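PDB 5VQE: beta-glucoside phosphorylase BglX from Unidentified, which probably catalyses the phosphorolysis of beta-glucosides, transferring the glucosyl unit to phosphate, as a member of glycoside hydrolase family 3. Local coordinates for residues G35-E40 with F57-A61; D49-M54 with R78-S83. All blocks are in the same frame, centred on the assembly; numbering follows the deposited sequence.

Interaction 1 (G35-E40 with F57-A61); sequences GQLICE and FLPGA
Ile38 and Phe57 meet at about a right angle, the isoleucine delta methyl standing on the aromatic face. CD1 of Ile38 lies 3.8 Å from the centroid of the Phe57 ring and 13° off its normal, a CH-pi contact, while CG2 of Ile38 reaches CE2 of Phe57 at 3.7 Å. Phe57 presents its ring this way with CG between the backbone N and the carbonyl carbon (chi1 49°). At the ring's edge and in its plane sits a carboxylate oxygen, OE2 of Glu40, 3.3 Å from CZ of Phe57; the two planes are 62° apart. Glu40 folds back to this place through a bend at chi2, and Thr319 holds OE2 with a hydrogen bond. Beyond the ring, the backbones meet in one parallel bridge, Cys39 with Ala61, flanked by Glu40 N to Ala61 O at 3.0 Å and a weak bond from Ala61 N to Ile38 O. Gly60 N, from the preceding loop, also donates to Ile38 O at 2.9 Å. The CB atoms of Cys39 and Ala61 are 3.9 Å apart. Gln36 NE2 donates to two waters: one donates to Leu58 O, the other lies within hydrogen-bonding distance of Pro59 O. Lys354 donates to Gln36 OE1. At Gly35 and Gly60 the backbones come close, Gly60 CA lying 3.4 Å from Gln36 O in a CA-H...O contact. The chemistry is thus divided: dispersion seats the ring face, its weakly positive C-H edge probably favours the carboxylate, and backbone bonds fix the register.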
ATOM      1  N   GLY A  35      -7.383  -8.845 -24.548  1.00 12.84           N
ATOM      2  CA  GLY A  35      -7.595  -7.553 -23.916  1.00 13.20           C
ATOM      3  C   GLY A  35      -8.112  -7.687 -22.492  1.00 11.37           C
ATOM      4  O   GLY A  35      -7.774  -6.881 -21.619  1.00 13.32           O
ATOM      5  N   GLN A  36      -8.948  -8.696 -22.240  1.00 10.46           N
ATOM      6  CA  GLN A  36      -9.441  -8.937 -20.884  1.00 14.12           C
ATOM      7  C   GLN A  36      -8.300  -9.143 -19.894  1.00 14.57           C
ATOM      8  O   GLN A  36      -8.463  -8.881 -18.696  1.00 11.77           O
ATOM      9  CB  GLN A  36     -10.358 -10.162 -20.860  1.00 11.33           C
ATOM     10  CG  GLN A  36     -11.762  -9.922 -21.395  1.00 12.78           C
ATOM     11  CD  GLN A  36     -12.521  -8.891 -20.592  1.00 11.95           C
ATOM     12  OE1 GLN A  36     -12.828  -9.106 -19.419  1.00 14.21           O
ATOM     13  NE2 GLN A  36     -12.811  -7.752 -21.213  1.00 11.40           N
ATOM     14  N   LEU A  37      -7.153  -9.631 -20.366  1.00 12.15           N
ATOM     15  CA  LEU A  37      -6.016  -9.889 -19.490  1.00 13.49           C
ATOM     16  C   LEU A  37      -5.385  -8.616 -18.946  1.00 12.07           C
ATOM     17  O   LEU A  37      -4.588  -8.699 -18.007  1.00 13.62           O
ATOM     18  CB  LEU A  37      -4.933 -10.669 -20.231  1.00 14.40           C
ATOM     19  CG  LEU A  37      -5.317 -11.984 -20.912  1.00 12.50           C
ATOM     20  CD1 LEU A  37      -4.137 -12.500 -21.678  1.00 12.26           C
ATOM     21  CD2 LEU A  37      -5.774 -13.017 -19.908  1.00 12.15           C
ATOM     22  N   ILE A  38      -5.688  -7.452 -19.522  1.00 11.49           N
ATOM     23  CA  ILE A  38      -4.917  -6.233 -19.282  1.00 10.87           C
ATOM     24  C   ILE A  38      -5.704  -5.290 -18.384  1.00 13.38           C
ATOM     25  O   ILE A  38      -6.876  -4.998 -18.646  1.00 14.25           O
ATOM     26  CB  ILE A  38      -4.550  -5.530 -20.602  1.00 13.51           C
ATOM     27  CG1 ILE A  38      -3.622  -6.411 -21.438  1.00 13.68           C
ATOM     28  CG2 ILE A  38      -3.869  -4.186 -20.324  1.00 13.59           C
ATOM     29  CD1 ILE A  38      -3.447  -5.941 -22.877  1.00 16.04           C
ATOM     30  N   CYS A  39      -5.054  -4.806 -17.334  1.00 10.46           N
ATOM     31  CA  CYS A  39      -5.529  -3.655 -16.580  1.00  9.68           C
ATOM     32  C   CYS A  39      -4.744  -2.425 -17.013  1.00 11.88           C
ATOM     33  O   CYS A  39      -3.508  -2.443 -17.007  1.00 12.19           O
ATOM     34  CB  CYS A  39      -5.365  -3.868 -15.077  1.00 13.26           C
ATOM     35  SG  CYS A  39      -5.837  -2.419 -14.146  1.00 12.30           S
ATOM     36  N   GLU A  40      -5.457  -1.362 -17.375  1.00 12.77           N
ATOM     37  CA  GLU A  40      -4.840  -0.110 -17.797  1.00 12.98           C
ATOM     38  C   GLU A  40      -4.940   0.947 -16.704  1.00 13.55           C
ATOM     39  O   GLU A  40      -5.984   1.098 -16.062  1.00 14.92           O
ATOM     40  CB  GLU A  40      -5.503   0.411 -19.071  1.00 15.41           C
ATOM     41  CG  GLU A  40      -5.024  -0.259 -20.336  1.00 21.23           C
ATOM     42  CD  GLU A  40      -3.561   0.058 -20.645  1.00 20.45           C
ATOM     43  OE1 GLU A  40      -3.156   1.236 -20.542  1.00 25.21           O
ATOM     44  OE2 GLU A  40      -2.808  -0.881 -20.965  1.00 25.95           O
ATOM     45  N   PHE A  57      -6.978  -1.950 -27.717  1.00 18.28           N
ATOM     46  CA  PHE A  57      -7.576  -3.205 -27.294  1.00 17.82           C
ATOM     47  C   PHE A  57      -8.669  -2.847 -26.301  1.00 14.61           C
ATOM     48  O   PHE A  57      -8.796  -1.694 -25.882  1.00 14.94           O
ATOM     49  CB  PHE A  57      -6.540  -4.143 -26.668  1.00 16.66           C
ATOM     50  CG  PHE A  57      -5.678  -3.483 -25.629  1.00 16.21           C
ATOM     51  CD1 PHE A  57      -4.409  -3.040 -25.950  1.00 13.07           C
ATOM     52  CD2 PHE A  57      -6.142  -3.301 -24.337  1.00 16.43           C
ATOM     53  CE1 PHE A  57      -3.612  -2.433 -25.006  1.00 16.27           C
ATOM     54  CE2 PHE A  57      -5.354  -2.698 -23.387  1.00 15.96           C
ATOM     55  CZ  PHE A  57      -4.083  -2.257 -23.721  1.00 18.15           C
ATOM     56  N   LEU A  58      -9.451  -3.850 -25.920  1.00 18.67           N
ATOM     57  CA  LEU A  58     -10.532  -3.641 -24.963  1.00 15.22           C
ATOM     58  C   LEU A  58     -10.123  -4.238 -23.621  1.00 14.67           C
ATOM     59  O   LEU A  58     -10.135  -5.471 -23.461  1.00 16.58           O
ATOM     60  CB  LEU A  58     -11.830  -4.270 -25.480  1.00 19.01           C
ATOM     61  CG  LEU A  58     -12.254  -3.713 -26.857  1.00 22.73           C
ATOM     62  CD1 LEU A  58     -13.500  -4.426 -27.406  1.00 25.93           C
ATOM     63  CD2 LEU A  58     -12.482  -2.194 -26.824  1.00 20.68           C
ATOM     64  N   PRO A  59      -9.737  -3.423 -22.639  1.00 13.79           N
ATOM     65  CA  PRO A  59      -9.120  -3.973 -21.426  1.00 12.11           C
ATOM     66  C   PRO A  59     -10.136  -4.643 -20.519  1.00 13.57           C
ATOM     67  O   PRO A  59     -11.345  -4.406 -20.594  1.00 16.09           O
ATOM     68  CB  PRO A  59      -8.504  -2.746 -20.747  1.00 12.93           C
ATOM     69  CG  PRO A  59      -9.365  -1.614 -21.179  1.00 17.86           C
ATOM     70  CD  PRO A  59      -9.791  -1.950 -22.599  1.00 17.54           C
ATOM     71  N   GLY A  60      -9.614  -5.485 -19.628  1.00 13.50           N
ATOM     72  CA  GLY A  60     -10.458  -6.163 -18.661  1.00 13.30           C
ATOM     73  C   GLY A  60     -10.670  -5.353 -17.395  1.00 13.48           C
ATOM     74  O   GLY A  60     -11.631  -5.599 -16.659  1.00 10.70           O
ATOM     75  N   ALA A  61      -9.788  -4.391 -17.131  1.00 10.17           N
ATOM     76  CA  ALA A  61      -9.843  -3.610 -15.901  1.00 13.12           C
ATOM     77  C   ALA A  61      -9.105  -2.293 -16.098  1.00 10.68           C
ATOM     78  O   ALA A  61      -8.353  -2.122 -17.058  1.00 11.43           O
ATOM     79  CB  ALA A  61      -9.233  -4.382 -14.722  1.00 12.00           C
TER
HETATM   80  O   HOH W   1     -11.896  -7.355 -24.063  1.00 12.75           O
HETATM   81  O   HOH W   2     -13.784  -5.378 -19.714  1.00 14.32           O

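Interaction 2 (D49-M54 with R78-S83); sequences DPLDVM and RLQKAS
Met54 reaches from the chain just after the 3-10 segment 50-53 to Leu79, Ala82 and Ser83 at the end of helix 69-82. Its CB points toward the helix, and CG, anti to the carbonyl carbon (chi1 -63°), starts a chain that stays extended to the tip. SD passes Ala82 CB at 4.2 Å. CE enters the angle between Leu79 and Ser83: Ser83 OG is 3.1 Å from Met54 CE, a close contact but no hydrogen bond, and Leu79 CD2 is 3.8 Å from Met54 CE. Ser83 OG donates to Leu79 O at 2.9 Å, so the methyl lies against a hydroxyl already engaged. Leu79 CD2 is the common apolar partner: Leu51 CD1 is 3.8 Å from it, and Val53 CG2 and Pro50 CB also approach. Pro50 CG lies over one face of the Arg78 guanidinium, 3.7 Å from its plane and near its margin, and Leu51 CD2 comes to the edge. Asp49 OD1 forms a long salt bridge to Arg78 NH2 at 3.4 Å, the two planes 38° apart, and also accepts Leu51 N in an Asx turn, from 70° out of the carboxylate plane. An alanine in place of Asp49 would probably leave Arg78 NH2 without this charged mate and the Leu51 N-H without its side-chain acceptor. Leu79 continues inward onto Ile42, Val62 and Tyr64, so helix 69-82 packs on parallel strands 38-42 and 61-64 and on their connection; outer helices against inner parallel strands characterise a TIM barrel, the clan of this family 3 N-terminal domain.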
ATOM      1  N   ASP A  49      -7.171  11.482 -21.978  1.00 48.14           N
ATOM      2  CA  ASP A  49      -8.556  11.053 -22.114  1.00 46.47           C
ATOM      3  C   ASP A  49      -8.690   9.646 -21.545  1.00 40.36           C
ATOM      4  O   ASP A  49      -7.932   8.758 -21.964  1.00 35.39           O
ATOM      5  CB  ASP A  49      -8.966  11.090 -23.588  1.00 45.70           C
ATOM      6  CG  ASP A  49     -10.414  10.693 -23.818  1.00 41.12           C
ATOM      7  OD1 ASP A  49     -11.136  10.424 -22.834  1.00 45.13           O
ATOM      8  OD2 ASP A  49     -10.834  10.652 -24.995  1.00 39.38           O
ATOM      9  N   PRO A  50      -9.600   9.384 -20.595  1.00 32.84           N
ATOM     10  CA  PRO A  50      -9.688   8.018 -20.044  1.00 30.39           C
ATOM     11  C   PRO A  50     -10.001   6.964 -21.089  1.00 35.34           C
ATOM     12  O   PRO A  50      -9.490   5.841 -21.000  1.00 32.60           O
ATOM     13  CB  PRO A  50     -10.807   8.125 -18.993  1.00 33.13           C
ATOM     14  CG  PRO A  50     -11.563   9.369 -19.348  1.00 37.08           C
ATOM     15  CD  PRO A  50     -10.552  10.299 -19.941  1.00 41.50           C
ATOM     16  N   LEU A  51     -10.823   7.290 -22.084  1.00 33.23           N
ATOM     17  CA  LEU A  51     -11.154   6.332 -23.132  1.00 35.57           C
ATOM     18  C   LEU A  51      -9.958   5.978 -24.006  1.00 32.01           C
ATOM     19  O   LEU A  51     -10.101   5.125 -24.890  1.00 30.70           O
ATOM     20  CB  LEU A  51     -12.290   6.876 -24.006  1.00 36.26           C
ATOM     21  CG  LEU A  51     -13.745   6.661 -23.566  1.00 42.00           C
ATOM     22  CD1 LEU A  51     -13.896   6.392 -22.077  1.00 36.40           C
ATOM     23  CD2 LEU A  51     -14.593   7.863 -23.975  1.00 40.86           C
ATOM     24  N   ASP A  52      -8.797   6.604 -23.795  1.00 34.13           N
ATOM     25  CA  ASP A  52      -7.585   6.161 -24.472  1.00 32.98           C
ATOM     26  C   ASP A  52      -7.186   4.750 -24.069  1.00 28.06           C
ATOM     27  O   ASP A  52      -6.409   4.112 -24.787  1.00 31.95           O
ATOM     28  CB  ASP A  52      -6.425   7.113 -24.185  1.00 35.48           C
ATOM     29  CG  ASP A  52      -6.467   8.361 -25.041  1.00 39.75           C
ATOM     30  OD1 ASP A  52      -7.488   8.582 -25.725  1.00 44.15           O
ATOM     31  OD2 ASP A  52      -5.469   9.113 -25.037  1.00 43.04           O
ATOM     32  N   VAL A  53      -7.686   4.243 -22.940  1.00 27.45           N
ATOM     33  CA  VAL A  53      -7.383   2.868 -22.562  1.00 27.65           C
ATOM     34  C   VAL A  53      -8.004   1.859 -23.512  1.00 24.15           C
ATOM     35  O   VAL A  53      -7.693   0.668 -23.423  1.00 22.87           O
ATOM     36  CB  VAL A  53      -7.845   2.546 -21.124  1.00 24.86           C
ATOM     37  CG1 VAL A  53      -7.269   3.554 -20.135  1.00 30.87           C
ATOM     38  CG2 VAL A  53      -9.365   2.485 -21.020  1.00 27.33           C
ATOM     39  N   MET A  54      -8.868   2.304 -24.425  1.00 24.31           N
ATOM     40  CA  MET A  54      -9.576   1.415 -25.334  1.00 25.62           C
ATOM     41  C   MET A  54      -9.181   1.615 -26.792  1.00 19.83           C
ATOM     42  O   MET A  54      -9.870   1.100 -27.675  1.00 24.31           O
ATOM     43  CB  MET A  54     -11.088   1.613 -25.191  1.00 24.91           C
ATOM     44  CG  MET A  54     -11.650   1.261 -23.830  1.00 29.03           C
ATOM     45  SD  MET A  54     -13.334   1.879 -23.659  1.00 46.30           S
ATOM     46  CE  MET A  54     -13.629   1.575 -21.918  1.00 37.35           C
ATOM     47  N   ARG A  78     -18.478   6.849 -17.666  1.00 18.34           N
ATOM     48  CA  ARG A  78     -18.032   6.896 -19.050  1.00 21.73           C
ATOM     49  C   ARG A  78     -17.381   5.582 -19.461  1.00 26.06           C
ATOM     50  O   ARG A  78     -17.687   5.027 -20.524  1.00 21.46           O
ATOM     51  CB  ARG A  78     -17.065   8.054 -19.224  1.00 22.65           C
ATOM     52  CG  ARG A  78     -17.703   9.412 -18.975  1.00 24.69           C
ATOM     53  CD  ARG A  78     -16.646  10.481 -18.955  1.00 25.97           C
ATOM     54  NE  ARG A  78     -15.839  10.459 -20.167  1.00 30.12           N
ATOM     55  CZ  ARG A  78     -14.807  11.264 -20.389  1.00 33.30           C
ATOM     56  NH1 ARG A  78     -14.447  12.161 -19.476  1.00 31.97           N
ATOM     57  NH2 ARG A  78     -14.135  11.169 -21.527  1.00 32.08           N
ATOM     58  N   LEU A  79     -16.485   5.064 -18.623  1.00 23.09           N
ATOM     59  CA  LEU A  79     -15.769   3.843 -18.975  1.00 22.61           C
ATOM     60  C   LEU A  79     -16.717   2.663 -19.090  1.00 21.45           C
ATOM     61  O   LEU A  79     -16.687   1.923 -20.081  1.00 25.15           O
ATOM     62  CB  LEU A  79     -14.686   3.561 -17.938  1.00 23.15           C
ATOM     63  CG  LEU A  79     -13.469   4.467 -18.025  1.00 23.20           C
ATOM     64  CD1 LEU A  79     -12.629   4.308 -16.768  1.00 24.98           C
ATOM     65  CD2 LEU A  79     -12.656   4.156 -19.269  1.00 23.71           C
ATOM     66  N   GLN A  80     -17.567   2.461 -18.083  1.00 19.70           N
ATOM     67  CA  GLN A  80     -18.406   1.272 -18.073  1.00 24.08           C
ATOM     68  C   GLN A  80     -19.406   1.283 -19.220  1.00 26.18           C
ATOM     69  O   GLN A  80     -19.621   0.253 -19.870  1.00 30.93           O
ATOM     70  CB  GLN A  80     -19.129   1.149 -16.736  1.00 21.62           C
ATOM     71  CG  GLN A  80     -18.212   0.867 -15.542  1.00 20.62           C
ATOM     72  CD  GLN A  80     -17.676  -0.558 -15.517  1.00 17.70           C
ATOM     73  OE1 GLN A  80     -17.541  -1.208 -16.549  1.00 18.01           O
ATOM     74  NE2 GLN A  80     -17.357  -1.043 -14.324  1.00 15.39           N
ATOM     75  N   LYS A  81     -20.046   2.424 -19.480  1.00 24.02           N
ATOM     76  CA  LYS A  81     -21.024   2.467 -20.561  1.00 26.18           C
ATOM     77  C   LYS A  81     -20.371   2.303 -21.931  1.00 25.49           C
ATOM     78  O   LYS A  81     -21.034   1.855 -22.870  1.00 27.25           O
ATOM     79  CB  LYS A  81     -21.824   3.769 -20.491  1.00 24.80           C
ATOM     80  CG  LYS A  81     -22.898   3.767 -19.410  1.00 21.71           C
ATOM     81  N   ALA A  82     -19.087   2.630 -22.056  1.00 23.26           N
ATOM     82  CA  ALA A  82     -18.348   2.413 -23.291  1.00 23.25           C
ATOM     83  C   ALA A  82     -17.795   1.000 -23.429  1.00 26.02           C
ATOM     84  O   ALA A  82     -17.293   0.662 -24.507  1.00 27.65           O
ATOM     85  CB  ALA A  82     -17.198   3.413 -23.381  1.00 27.16           C
ATOM     86  N   SER A  83     -17.876   0.173 -22.387  1.00 27.15           N
ATOM     87  CA  SER A  83     -17.301  -1.168 -22.389  1.00 22.42           C
ATOM     88  C   SER A  83     -18.376  -2.212 -22.656  1.00 20.86           C
ATOM     89  O   SER A  83     -19.415  -2.219 -21.988  1.00 21.11           O
ATOM     90  CB  SER A  83     -16.632  -1.473 -21.048  1.00 19.92           C
ATOM     91  OG  SER A  83     -15.523  -0.629 -20.826  1.00 25.20           O
TER

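The connection from strand 38-42 to strand 61-64 supplies one segment to each contact: 49-54 leans on helix 69-82 in interaction 2, and 57-61 pairs with 35-40 in interaction 1. Their centres are 11 Å apart and they touch directly. Pro59 CD lies 3.5 Å from Val53 O and 3.9 Å from Met54 CG, while Glu40 CB is 3.8 Å from Val53 CG1, so the 3-10 turn packs on both the strand and the loop. Interaction 1 is nearer the sugar, with the Cys39 side chain about 8 Å from the bound 2-deoxy-2-fluoro-alpha-D-glucopyranose (G2F). In interaction 2 the side chain of Val53 is about 14 Å from the bound G2F. Strand 61-64 carries pocket residue Met63, whose backbone bonds to Glu40.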